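Local structure of LPXTG cell wall surface protein (Streptococcus gordonii, 4IGB) at residues B[74-79]-B[126-131]; B[88-93]-B[109-114]; B[173-178]-B[268-273]; B[296-301]-B[425-430]; B[315-320]-B[391-396]. The protein probably acts as a wall-linked surface adhesin of the bacterium, the part described here being its two beta-rich N-terminal domains. All blocks are in the same frame, centred on the assembly; numbering follows the deposited sequence.

Contact 1 of 5, residues B[74-79]-B[126-131]; sequences LKVDKS and SEMNSA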
# COMPACT_ATOMS: atom_id res chain seq x y z
N LEU B 74 -26.33 -1.78 4.97
CA LEU B 74 -26.62 -1.47 6.36
C LEU B 74 -28.13 -1.30 6.56
O LEU B 74 -28.77 -0.55 5.84
CB LEU B 74 -25.89 -0.18 6.76
CG LEU B 74 -24.39 -0.32 7.00
CD1 LEU B 74 -23.71 1.03 7.05
CD2 LEU B 74 -24.13 -1.12 8.29
N LYS B 75 -28.68 -2.02 7.53
CA LYS B 75 -30.10 -1.91 7.88
C LYS B 75 -30.40 -0.61 8.62
O LYS B 75 -29.89 -0.39 9.71
CB LYS B 75 -30.52 -3.08 8.76
CG LYS B 75 -30.25 -4.43 8.14
CD LYS B 75 -30.36 -5.55 9.16
CE LYS B 75 -30.13 -6.90 8.50
NZ LYS B 75 -29.91 -8.00 9.48
N VAL B 76 -31.25 0.24 8.04
CA VAL B 76 -31.56 1.51 8.69
C VAL B 76 -32.82 1.44 9.55
O VAL B 76 -33.66 0.56 9.37
CB VAL B 76 -31.65 2.68 7.68
CG1 VAL B 76 -30.36 2.80 6.92
CG2 VAL B 76 -32.79 2.47 6.73
N ASP B 77 -32.93 2.35 10.51
CA ASP B 77 -34.18 2.51 11.23
C ASP B 77 -35.05 3.43 10.38
O ASP B 77 -34.78 4.62 10.27
CB ASP B 77 -33.94 3.13 12.61
CG ASP B 77 -35.19 3.13 13.47
OD1 ASP B 77 -36.31 3.23 12.92
OD2 ASP B 77 -35.05 3.02 14.71
N LYS B 78 -36.07 2.86 9.74
CA LYS B 78 -36.88 3.62 8.79
C LYS B 78 -37.71 4.70 9.46
O LYS B 78 -38.24 5.60 8.80
CB LYS B 78 -37.77 2.68 7.97
CG LYS B 78 -37.01 1.76 7.03
CD LYS B 78 -37.81 0.51 6.67
CE LYS B 78 -39.15 0.86 6.02
NZ LYS B 78 -38.95 1.59 4.74
N SER B 79 -37.82 4.64 10.79
CA SER B 79 -38.63 5.60 11.52
C SER B 79 -37.83 6.82 11.91
O SER B 79 -38.38 7.80 12.41
CB SER B 79 -39.23 4.97 12.78
OG SER B 79 -38.27 4.92 13.82
N SER B 126 -39.31 9.45 0.80
CA SER B 126 -40.04 8.44 0.07
C SER B 126 -39.46 7.05 0.36
O SER B 126 -40.19 6.12 0.69
CB SER B 126 -39.98 8.76 -1.42
OG SER B 126 -40.68 7.81 -2.19
N GLU B 127 -38.14 6.91 0.23
CA GLU B 127 -37.46 5.65 0.51
C GLU B 127 -37.69 5.20 1.95
O GLU B 127 -38.01 4.04 2.21
CB GLU B 127 -35.95 5.77 0.24
CG GLU B 127 -35.60 6.06 -1.20
CD GLU B 127 -35.89 4.88 -2.13
OE1 GLU B 127 -37.05 4.74 -2.57
OE2 GLU B 127 -34.97 4.10 -2.41
N MET B 128 -37.55 6.12 2.90
CA MET B 128 -37.74 5.79 4.31
C MET B 128 -39.14 5.26 4.58
O MET B 128 -39.32 4.32 5.36
CB MET B 128 -37.44 7.00 5.19
CG MET B 128 -35.96 7.36 5.23
SD MET B 128 -34.94 6.12 6.05
CE MET B 128 -35.19 6.58 7.76
N ASN B 129 -40.13 5.87 3.93
CA ASN B 129 -41.52 5.47 4.12
C ASN B 129 -41.95 4.27 3.27
O ASN B 129 -42.96 3.63 3.57
CB ASN B 129 -42.46 6.64 3.88
CG ASN B 129 -42.31 7.72 4.93
OD1 ASN B 129 -42.47 8.90 4.65
ND2 ASN B 129 -41.98 7.31 6.15
N SER B 130 -41.19 3.98 2.22
CA SER B 130 -41.55 2.89 1.31
C SER B 130 -41.79 1.58 2.06
O SER B 130 -41.42 1.44 3.22
CB SER B 130 -40.45 2.67 0.27
OG SER B 130 -39.42 1.85 0.81
N ALA B 131 -42.42 0.62 1.40
CA ALA B 131 -42.65 -0.67 2.02
C ALA B 131 -41.45 -1.59 1.80
O ALA B 131 -41.11 -2.40 2.66
CB ALA B 131 -43.92 -1.31 1.48
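The last turn of helix 122-129 meets the loop that follows strand 68-75 through the ammonium of Lys78, which settles among backbone carbonyls at the C-terminal end of the helix. Lys78 NZ donates to Met128 O at 2.8 Å, approaching from well above the carbonyl plane, and to Ser130 O at 2.9 Å, less steeply tilted from the plane of that second carbonyl. A third carbonyl, Lys133 O just beyond the segment, also accepts from NZ. The aliphatic chain starts extended but folds back at its far end (chi3 58°, chi4 62°), so that CE too lies close, 3.5 Å from Met128 O. A positive charge here would probably be favoured by the negative end of the helix dipole. The contact sits at one end of the N-terminal domain, in which the sheet holding strand 68-75 packs against the sheet holding strands 84-100 and 103-118. Met128 bends its chain back toward the loop, and its CE rests 3.2 Å from Asp77 O and 3.4 Å from Lys78 O. Its SD faces Val76 CG2 at 4.3 Å, and both side chains reach Met166. Within the loop, Asp77 OD1 accepts from Ser79 N (3.0 Å) in an Asx turn and from Ser79 OG, both donors coming from the same face of the carboxylate. On the helix side, Ser130 OG turns back to donate to Glu127 O at 3.0 Å.

Contact 2 of 5, residues B[88-93]-B[109-114]; sequences NPLSLK and LNFNKV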
# COMPACT_ATOMS: atom_id res chain seq x y z
N ASN B 88 -18.01 0.12 13.91
CA ASN B 88 -17.42 -1.18 13.59
C ASN B 88 -18.38 -2.19 12.98
O ASN B 88 -18.58 -3.26 13.54
CB ASN B 88 -16.81 -1.78 14.86
CG ASN B 88 -15.57 -1.04 15.31
OD1 ASN B 88 -15.58 -0.35 16.33
ND2 ASN B 88 -14.51 -1.16 14.53
N PRO B 89 -18.97 -1.85 11.82
CA PRO B 89 -19.98 -2.76 11.27
C PRO B 89 -19.39 -4.01 10.63
O PRO B 89 -20.06 -5.03 10.49
CB PRO B 89 -20.69 -1.91 10.21
CG PRO B 89 -19.69 -0.81 9.86
CD PRO B 89 -18.93 -0.55 11.12
N LEU B 90 -18.13 -3.92 10.24
CA LEU B 90 -17.56 -4.93 9.37
C LEU B 90 -16.04 -4.95 9.45
O LEU B 90 -15.38 -3.92 9.27
CB LEU B 90 -17.98 -4.66 7.91
CG LEU B 90 -17.55 -5.74 6.92
CD1 LEU B 90 -18.18 -7.07 7.29
CD2 LEU B 90 -17.93 -5.36 5.48
N SER B 91 -15.52 -6.14 9.69
CA SER B 91 -14.08 -6.39 9.70
C SER B 91 -13.76 -7.57 8.77
O SER B 91 -14.35 -8.66 8.91
CB SER B 91 -13.62 -6.70 11.13
OG SER B 91 -12.30 -7.22 11.11
N LEU B 92 -12.84 -7.37 7.84
CA LEU B 92 -12.56 -8.39 6.83
C LEU B 92 -11.11 -8.83 6.81
O LEU B 92 -10.21 -8.08 7.15
CB LEU B 92 -12.88 -7.85 5.42
CG LEU B 92 -14.32 -7.38 5.24
CD1 LEU B 92 -14.45 -6.65 3.92
CD2 LEU B 92 -15.27 -8.57 5.32
N LYS B 93 -10.89 -10.03 6.31
CA LYS B 93 -9.55 -10.47 6.00
C LYS B 93 -9.51 -10.98 4.56
O LYS B 93 -10.41 -11.72 4.14
CB LYS B 93 -9.10 -11.56 6.97
CG LYS B 93 -7.70 -12.05 6.73
CD LYS B 93 -7.37 -13.23 7.63
CE LYS B 93 -6.00 -13.82 7.27
NZ LYS B 93 -5.56 -14.79 8.31
N LEU B 109 -9.15 -5.42 6.26
CA LEU B 109 -9.91 -4.23 5.93
C LEU B 109 -10.98 -4.05 7.00
O LEU B 109 -11.95 -4.81 7.07
CB LEU B 109 -10.55 -4.36 4.54
CG LEU B 109 -11.09 -3.06 3.95
CD1 LEU B 109 -9.95 -2.12 3.72
CD2 LEU B 109 -11.85 -3.33 2.64
N ASN B 110 -10.79 -3.06 7.86
CA ASN B 110 -11.73 -2.81 8.93
C ASN B 110 -12.51 -1.52 8.72
O ASN B 110 -11.94 -0.43 8.53
CB ASN B 110 -11.01 -2.80 10.29
CG ASN B 110 -11.99 -2.91 11.45
OD1 ASN B 110 -12.62 -3.94 11.65
ND2 ASN B 110 -12.15 -1.82 12.18
N PHE B 111 -13.83 -1.64 8.71
CA PHE B 111 -14.70 -0.48 8.74
C PHE B 111 -14.84 -0.06 10.19
O PHE B 111 -15.54 -0.70 10.97
CB PHE B 111 -16.06 -0.77 8.10
CG PHE B 111 -16.00 -0.86 6.61
CD1 PHE B 111 -15.50 -1.99 5.98
CD2 PHE B 111 -16.40 0.22 5.82
CE1 PHE B 111 -15.42 -2.07 4.60
CE2 PHE B 111 -16.31 0.16 4.43
CZ PHE B 111 -15.83 -0.99 3.83
N ASN B 112 -14.15 1.02 10.54
CA ASN B 112 -14.18 1.51 11.92
C ASN B 112 -15.51 2.15 12.19
O ASN B 112 -16.04 2.05 13.30
CB ASN B 112 -13.06 2.52 12.12
CG ASN B 112 -11.71 1.95 11.73
OD1 ASN B 112 -11.30 0.90 12.23
ND2 ASN B 112 -11.03 2.63 10.80
N LYS B 113 -16.05 2.80 11.17
CA LYS B 113 -17.32 3.48 11.31
C LYS B 113 -17.87 3.82 9.93
O LYS B 113 -17.12 4.21 9.02
CB LYS B 113 -17.18 4.77 12.13
CG LYS B 113 -18.49 5.53 12.31
CD LYS B 113 -18.30 6.85 13.07
CE LYS B 113 -18.04 6.58 14.55
NZ LYS B 113 -17.64 7.83 15.28
N VAL B 114 -19.16 3.63 9.77
CA VAL B 114 -19.87 4.17 8.61
C VAL B 114 -21.01 5.01 9.15
O VAL B 114 -21.79 4.54 9.97
CB VAL B 114 -20.41 3.05 7.69
CG1 VAL B 114 -21.23 3.65 6.51
CG2 VAL B 114 -19.26 2.17 7.18
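Backbone hydrogen bonds join Leu92 and Leu109, Leu92 N to Leu109 O at 2.8 Å and Leu109 N to Leu92 O at 3.0 Å. Phe111 N donates to Leu90 O, and at the corner of the chain Asn88 N reaches Asn112 O at 2.8 Å. There Asn88 CA also makes a C-H...O contact with Phe111 O (3.3 Å). On the polar face Ser91, Asn110 and Asn112 meet: Asn110 CG lies opposite its backbone N (chi1 -165°), which sets the amide beside Ser91, Asn110 OD1 3.0 Å from Ser91 CB, while Asn110 ND2 donates to Asn112 OD1 at 2.9 Å in its own amide plane; Asn112 ND2 is taken by Thr177 and Asp175. Apolar contacts fill the other face. The Phe111 side chain lies alongside Leu90 and points the same way, CD1 to Leu90 CB 4.1 Å, with Leu90 O at the ring edge; Phe138 and Phe139 add edge-to-face stacks. Pro89 CG meets both Phe111 CB and Val114 CG2 (4.0 Å), both crossing the proline at about a right angle. The strands, 168° apart in direction, form an antiparallel beta hairpin, and Asn112 and Lys113, both facing Asp175, make a classic beta bulge in its second strand.

Contact 3 of 5, residues B[173-178]-B[268-273]; sequences DADVTA and SMNFGY
The Phe271 ring has Val176 CB over one face, 3.9 Å from the ring centroid and offset toward the rim in a CH-pi contact, and Ala178 CB at its edge, 4.0 Å from CE1. Val176 CG1 also touches CZ at 3.6 Å. Phe271 CG stands between its own backbone N and carbonyl carbon (chi1 66°), which swings the ring over the neighbouring strand alongside Val176. On the opposite face of the sheet the amide of Asn270 meets the carboxylate of Asp175, their planes 32° apart. Asn270 ND2 donates almost straight to Asp175 OD1 (2.9 Å, 168°), on the syn side but tilted out of the carboxylate plane, and also to Val176 O at 2.8 Å from above that carbonyl plane. Lys214 joins both groups, as a salt bridge to Asp175 OD2 and a hydrogen bond to Asn270 OD1, while Asn112 of the adjoining strand 103-118 continues the network. In this eight-stranded antiparallel sheet of the N-terminal domain, polar side chains on the Asp175 and Asn270 face link four successive strands, 103-118, 170-182, 268-274 and 210-214. Backbone bonds pair Ala174 with Tyr273, Val176 with Phe271 and Ala178 with Met269, the bond from Phe271 N to Val176 O being weak. Between the first two pairs Gly272 lies opposite Asp175, its CA only 3.0 Å from Ala174 O. The Tyr273 ring extends away over the apolar face onto Ile152, Ala281 and Phe283 of the facing sheet, and its OH bonds to Glu209.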
# COMPACT_ATOMS: atom_id res chain seq x y z
N ASP B 173 -20.31 8.16 4.85
CA ASP B 173 -18.95 8.48 5.22
C ASP B 173 -18.39 7.22 5.86
O ASP B 173 -18.78 6.84 6.96
CB ASP B 173 -18.93 9.67 6.19
CG ASP B 173 -17.51 10.04 6.65
OD1 ASP B 173 -17.37 11.04 7.38
OD2 ASP B 173 -16.55 9.33 6.29
N ALA B 174 -17.49 6.56 5.15
CA ALA B 174 -16.88 5.33 5.66
C ALA B 174 -15.46 5.59 6.13
O ALA B 174 -14.63 6.08 5.37
CB ALA B 174 -16.89 4.24 4.58
N ASP B 175 -15.21 5.25 7.39
CA ASP B 175 -13.89 5.38 8.01
C ASP B 175 -13.30 3.97 8.09
O ASP B 175 -13.84 3.09 8.75
CB ASP B 175 -14.06 6.01 9.40
CG ASP B 175 -12.74 6.25 10.11
OD1 ASP B 175 -11.82 5.43 9.98
OD2 ASP B 175 -12.65 7.27 10.83
N VAL B 176 -12.18 3.76 7.40
CA VAL B 176 -11.70 2.42 7.11
C VAL B 176 -10.20 2.32 7.34
O VAL B 176 -9.44 3.26 7.07
CB VAL B 176 -12.00 2.04 5.65
CG1 VAL B 176 -11.73 0.58 5.42
CG2 VAL B 176 -13.46 2.39 5.25
N THR B 177 -9.76 1.17 7.82
CA THR B 177 -8.34 0.94 7.99
C THR B 177 -7.97 -0.29 7.18
O THR B 177 -8.56 -1.35 7.34
CB THR B 177 -8.00 0.74 9.47
OG1 THR B 177 -8.36 1.92 10.19
CG2 THR B 177 -6.50 0.44 9.67
N ALA B 178 -7.00 -0.12 6.27
CA ALA B 178 -6.49 -1.22 5.50
C ALA B 178 -5.09 -1.51 6.00
O ALA B 178 -4.34 -0.59 6.35
CB ALA B 178 -6.46 -0.87 4.01
N SER B 268 0.00 0.04 7.05
CA SER B 268 -1.42 0.37 7.12
C SER B 268 -1.77 1.80 6.74
O SER B 268 -0.91 2.69 6.65
CB SER B 268 -1.97 0.10 8.52
OG SER B 268 -1.36 0.96 9.44
N MET B 269 -3.05 2.03 6.56
CA MET B 269 -3.56 3.36 6.27
C MET B 269 -4.99 3.45 6.76
O MET B 269 -5.80 2.56 6.49
CB MET B 269 -3.49 3.65 4.76
CG MET B 269 -3.63 5.12 4.39
SD MET B 269 -3.24 5.50 2.64
CE MET B 269 -1.66 4.70 2.41
N ASN B 270 -5.30 4.52 7.49
CA ASN B 270 -6.67 4.78 7.90
C ASN B 270 -7.23 5.84 6.96
O ASN B 270 -6.95 7.02 7.10
CB ASN B 270 -6.71 5.25 9.36
CG ASN B 270 -8.12 5.59 9.85
OD1 ASN B 270 -8.32 6.20 10.91
ND2 ASN B 270 -9.10 5.20 9.06
N PHE B 271 -7.98 5.39 5.96
CA PHE B 271 -8.56 6.29 4.96
C PHE B 271 -10.05 6.40 5.18
O PHE B 271 -10.62 5.77 6.07
CB PHE B 271 -8.27 5.80 3.54
CG PHE B 271 -8.95 4.49 3.18
CD1 PHE B 271 -8.39 3.28 3.57
CD2 PHE B 271 -10.14 4.47 2.46
CE1 PHE B 271 -9.01 2.07 3.24
CE2 PHE B 271 -10.76 3.27 2.13
CZ PHE B 271 -10.19 2.07 2.52
N GLY B 272 -10.69 7.22 4.35
CA GLY B 272 -12.12 7.41 4.45
C GLY B 272 -12.62 7.73 3.06
O GLY B 272 -11.84 8.03 2.16
N TYR B 273 -13.93 7.64 2.88
CA TYR B 273 -14.56 7.97 1.62
C TYR B 273 -15.93 8.50 1.95
O TYR B 273 -16.64 7.93 2.78
CB TYR B 273 -14.72 6.72 0.76
CG TYR B 273 -15.47 6.95 -0.54
CD1 TYR B 273 -14.82 7.47 -1.66
CD2 TYR B 273 -16.82 6.65 -0.65
CE1 TYR B 273 -15.50 7.69 -2.86
CE2 TYR B 273 -17.51 6.86 -1.85
CZ TYR B 273 -16.85 7.38 -2.94
OH TYR B 273 -17.52 7.58 -4.13

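Contact 4 of 5, residues B[296-301]-B[425-430]; sequences LEVDPA and NQVSTA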
# COMPACT_ATOMS: atom_id res chain seq x y z
N LEU B 296 22.41 -12.09 -2.95
CA LEU B 296 23.55 -12.19 -2.06
C LEU B 296 24.27 -13.49 -2.30
O LEU B 296 23.64 -14.54 -2.42
CB LEU B 296 23.11 -12.10 -0.60
CG LEU B 296 24.22 -12.20 0.45
CD1 LEU B 296 25.15 -11.00 0.34
CD2 LEU B 296 23.63 -12.31 1.85
N GLU B 297 25.59 -13.43 -2.36
CA GLU B 297 26.42 -14.60 -2.57
C GLU B 297 27.55 -14.59 -1.55
O GLU B 297 27.99 -13.53 -1.12
CB GLU B 297 27.00 -14.59 -3.99
CG GLU B 297 25.97 -14.31 -5.08
CD GLU B 297 26.60 -14.10 -6.46
OE1 GLU B 297 26.54 -12.97 -6.98
OE2 GLU B 297 27.14 -15.08 -7.02
N VAL B 298 28.02 -15.77 -1.17
CA VAL B 298 29.11 -15.87 -0.22
C VAL B 298 30.19 -16.80 -0.77
O VAL B 298 29.89 -17.82 -1.40
CB VAL B 298 28.63 -16.40 1.15
CG1 VAL B 298 28.08 -17.83 1.02
CG2 VAL B 298 29.76 -16.36 2.17
N ASP B 299 31.44 -16.44 -0.52
CA ASP B 299 32.59 -17.28 -0.87
C ASP B 299 33.49 -17.34 0.36
O ASP B 299 34.01 -16.31 0.79
CB ASP B 299 33.33 -16.68 -2.06
CG ASP B 299 34.60 -17.46 -2.43
OD1 ASP B 299 35.42 -16.91 -3.20
OD2 ASP B 299 34.77 -18.60 -1.97
N PRO B 300 33.67 -18.55 0.94
CA PRO B 300 33.20 -19.85 0.46
C PRO B 300 31.95 -20.39 1.15
O PRO B 300 31.41 -19.79 2.09
CB PRO B 300 34.38 -20.76 0.81
CG PRO B 300 34.87 -20.20 2.10
CD PRO B 300 34.65 -18.70 2.03
N ALA B 301 31.49 -21.54 0.68
CA ALA B 301 30.31 -22.21 1.22
C ALA B 301 30.61 -22.85 2.57
O ALA B 301 29.70 -23.13 3.35
CB ALA B 301 29.80 -23.26 0.25
N ASN B 425 18.24 -12.67 -0.43
CA ASN B 425 18.19 -14.05 0.02
C ASN B 425 19.20 -14.19 1.15
O ASN B 425 20.17 -13.42 1.22
CB ASN B 425 18.60 -14.98 -1.12
CG ASN B 425 19.94 -14.61 -1.69
OD1 ASN B 425 20.09 -13.55 -2.31
ND2 ASN B 425 20.95 -15.45 -1.47
N GLN B 426 18.98 -15.16 2.02
CA GLN B 426 19.95 -15.49 3.05
C GLN B 426 20.99 -16.49 2.54
O GLN B 426 20.67 -17.40 1.78
CB GLN B 426 19.25 -16.06 4.29
CG GLN B 426 20.20 -16.33 5.45
CD GLN B 426 19.53 -17.04 6.60
OE1 GLN B 426 19.24 -16.44 7.63
NE2 GLN B 426 19.27 -18.33 6.42
N VAL B 427 22.25 -16.32 2.94
CA VAL B 427 23.29 -17.27 2.55
C VAL B 427 23.92 -17.90 3.77
O VAL B 427 23.74 -17.42 4.89
CB VAL B 427 24.42 -16.64 1.70
CG1 VAL B 427 23.87 -16.12 0.36
CG2 VAL B 427 25.15 -15.54 2.48
N SER B 428 24.68 -18.96 3.55
CA SER B 428 25.24 -19.70 4.66
C SER B 428 26.66 -20.17 4.40
O SER B 428 26.98 -20.67 3.33
CB SER B 428 24.36 -20.91 4.99
OG SER B 428 23.55 -20.65 6.11
N THR B 429 27.51 -20.00 5.40
CA THR B 429 28.82 -20.63 5.39
C THR B 429 28.90 -21.66 6.51
O THR B 429 28.84 -21.32 7.70
CB THR B 429 29.93 -19.59 5.54
OG1 THR B 429 29.85 -18.66 4.44
CG2 THR B 429 31.30 -20.27 5.55
N ALA B 430 29.03 -22.93 6.12
CA ALA B 430 29.10 -24.04 7.07
C ALA B 430 30.46 -24.07 7.77
O ALA B 430 31.48 -23.75 7.17
CB ALA B 430 28.84 -25.36 6.37
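Asn425 turns its CG between its own backbone N and carbonyl carbon (chi1 54°), which lays the amide against the peptide groups of Leu296. There it bonds twice to one residue: OD1 accepts from Leu296 N at 2.8 Å in the carbonyl plane, on a lone pair, and ND2 donates almost straight to Leu296 O at 3.0 Å. The side-chain amide thus does the pairing that a neighbouring strand's backbone would do. Val427 keeps CG1 beside its backbone N (chi1 -63°), so that this methyl abuts Leu296 O while CG2 is directed at Leu296 CD2 (3.6 Å) and Val298 CB (3.8 Å). Leu296 crosses Val427 at about a right angle, whereas Val298 and Val427 pass alongside one another, running in opposing senses. The two strands, the first and last of the N2 domain, run parallel, 13° apart in direction, a closure consistent with the immunoglobulin-like folds of many wall-linked adhesins. Direct backbone pairing begins only beyond the cis peptide before Pro300: Ala430 N donates to Ala301 O at 2.9 Å, and Ala430 bonds on to Ile303. Just before it, Thr429 OG1 is 3.0 Å from Pro300 O and 3.2 Å from Val298 CG2, its side chain lying obliquely across that of Val298. Tyr313 of strand 310-317 packs on both Val298 and Val427.

Contact 5 of 5, residues B[315-320]-B[391-396]; sequences ATFKVP and ITYKTA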
# COMPACT_ATOMS: atom_id res chain seq x y z
N ALA B 315 26.99 -8.69 -2.95
CA ALA B 315 25.58 -8.34 -3.01
C ALA B 315 25.28 -7.49 -4.23
O ALA B 315 25.93 -6.47 -4.48
CB ALA B 315 25.15 -7.61 -1.75
N THR B 316 24.29 -7.92 -4.99
CA THR B 316 23.88 -7.20 -6.19
C THR B 316 22.51 -6.58 -6.00
O THR B 316 21.53 -7.28 -5.75
CB THR B 316 23.83 -8.16 -7.36
OG1 THR B 316 25.12 -8.77 -7.50
CG2 THR B 316 23.43 -7.43 -8.64
N PHE B 317 22.44 -5.26 -6.10
CA PHE B 317 21.19 -4.57 -5.81
C PHE B 317 20.57 -4.02 -7.09
O PHE B 317 21.16 -3.18 -7.76
CB PHE B 317 21.43 -3.42 -4.82
CG PHE B 317 22.04 -3.88 -3.51
CD1 PHE B 317 21.24 -4.21 -2.44
CD2 PHE B 317 23.42 -3.98 -3.37
CE1 PHE B 317 21.80 -4.65 -1.24
CE2 PHE B 317 23.98 -4.41 -2.17
CZ PHE B 317 23.16 -4.75 -1.10
N LYS B 318 19.36 -4.48 -7.41
CA LYS B 318 18.64 -3.89 -8.53
C LYS B 318 17.95 -2.62 -8.05
O LYS B 318 17.31 -2.61 -7.00
CB LYS B 318 17.63 -4.87 -9.13
CG LYS B 318 16.79 -4.33 -10.30
CD LYS B 318 15.71 -3.35 -9.81
CE LYS B 318 14.32 -3.65 -10.36
NZ LYS B 318 14.22 -3.88 -11.83
N VAL B 319 18.09 -1.55 -8.83
CA VAL B 319 17.52 -0.27 -8.49
C VAL B 319 16.15 -0.06 -9.13
O VAL B 319 16.01 -0.13 -10.35
CB VAL B 319 18.47 0.87 -8.94
CG1 VAL B 319 17.87 2.22 -8.63
CG2 VAL B 319 19.85 0.71 -8.29
N PRO B 320 15.12 0.23 -8.31
CA PRO B 320 13.76 0.46 -8.83
C PRO B 320 13.69 1.69 -9.72
O PRO B 320 14.33 2.70 -9.43
CB PRO B 320 12.94 0.73 -7.56
CG PRO B 320 13.79 0.34 -6.43
CD PRO B 320 15.21 0.46 -6.87
N ILE B 391 27.97 -4.60 -4.23
CA ILE B 391 28.84 -4.33 -3.10
C ILE B 391 29.51 -5.61 -2.66
O ILE B 391 28.85 -6.61 -2.40
CB ILE B 391 28.08 -3.74 -1.91
CG1 ILE B 391 27.31 -2.49 -2.33
CG2 ILE B 391 29.03 -3.47 -0.75
CD1 ILE B 391 26.50 -1.91 -1.23
N THR B 392 30.84 -5.56 -2.58
CA THR B 392 31.59 -6.73 -2.16
C THR B 392 32.22 -6.48 -0.79
O THR B 392 33.03 -5.58 -0.63
CB THR B 392 32.67 -7.07 -3.21
OG1 THR B 392 32.02 -7.23 -4.47
CG2 THR B 392 33.37 -8.36 -2.85
N TYR B 393 31.83 -7.29 0.20
CA TYR B 393 32.31 -7.12 1.57
C TYR B 393 33.33 -8.18 1.92
O TYR B 393 33.05 -9.38 1.85
CB TYR B 393 31.15 -7.26 2.56
CG TYR B 393 29.93 -6.40 2.29
CD1 TYR B 393 29.75 -5.18 2.92
CD2 TYR B 393 28.91 -6.85 1.45
CE1 TYR B 393 28.61 -4.43 2.72
CE2 TYR B 393 27.77 -6.09 1.23
CZ TYR B 393 27.63 -4.89 1.87
OH TYR B 393 26.49 -4.12 1.66
N LYS B 394 34.52 -7.74 2.30
CA LYS B 394 35.53 -8.65 2.79
C LYS B 394 35.45 -8.74 4.31
O LYS B 394 35.51 -7.73 5.00
CB LYS B 394 36.93 -8.16 2.37
CG LYS B 394 37.21 -8.27 0.88
CD LYS B 394 38.62 -7.77 0.55
CE LYS B 394 38.98 -8.00 -0.91
NZ LYS B 394 40.33 -7.45 -1.26
N THR B 395 35.29 -9.96 4.82
CA THR B 395 35.38 -10.20 6.26
C THR B 395 36.30 -11.38 6.52
O THR B 395 36.74 -12.06 5.58
CB THR B 395 34.00 -10.53 6.88
OG1 THR B 395 33.60 -11.84 6.48
CG2 THR B 395 32.95 -9.53 6.46
N ALA B 396 36.60 -11.63 7.80
CA ALA B 396 37.33 -12.84 8.18
C ALA B 396 36.92 -13.28 9.58
O ALA B 396 36.72 -12.45 10.46
CB ALA B 396 38.84 -12.61 8.09
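Ile391 directs its two branches at two aromatic rings, Phe317 across the contact and Tyr393 on its own strand, inside the beta-sheet framework of the N2 domain where strands 310-317 and 389-397 run antiparallel. With CG1 beside the backbone N (chi1 -55°), the longer branch goes to Phe317: CD1 lies 3.7 Å and CG1 3.8 Å from Phe317 CE2. The two side chains meet at a slant, CE2 being the ring atom nearest the methyl. The shorter branch, CG2, turns toward Tyr393 of its own strand and sits 3.3 Å above one face of that ring, offset toward its rim. The same ring is approached at its edge by Ala315 CB, 4.2 Å from CE2. Ala315 and Ile391 form an antiparallel hydrogen-bonded pair, with N-H...O bonds of 2.8 Å from Ala315 N to Ile391 O and from Ile391 N to Ala315 O; this brings the small methyl of Ala315 onto the same face of the sheet as Ile391. The strands are 157° apart in direction, and the ladder goes on outside the two segments, Phe317 pairing with Ile389 and Tyr393 with Tyr313. Strand 409-417 closes the buried side: Val413 touches Ala315, Phe317 and Tyr393, and Leu415 touches Phe317. Pro294 adds a further contact to the phenyl ring, and Leu348 packs on Tyr393. The phenol end of Tyr393 extends back toward the other strand until its OH is 4.4 Å from Phe317 CZ.

Overall arrangement
Contacts 1, 2 and 3 belong to the N-terminal domain, contacts 4 and 5 to the N2 domain. Contact 2 is nested along the chain inside the loop closed by contact 1, and they touch where Leu74 packs on Pro89 and Val114, although their centres are 23 Å apart. Contacts 2 and 3, centres 9 Å apart, continue one sheet through neighbouring strands 103-118 and 170-182. The chain then enters the second domain, where contact 5 is nested within contact 4; their centres are 12 Å apart, and Leu296 meets Ala315. Contacts 1 and 4, at 67 Å between centres, lie toward opposite ends of an elongated molecule with its two domains end to end, consistent with a surface adhesin.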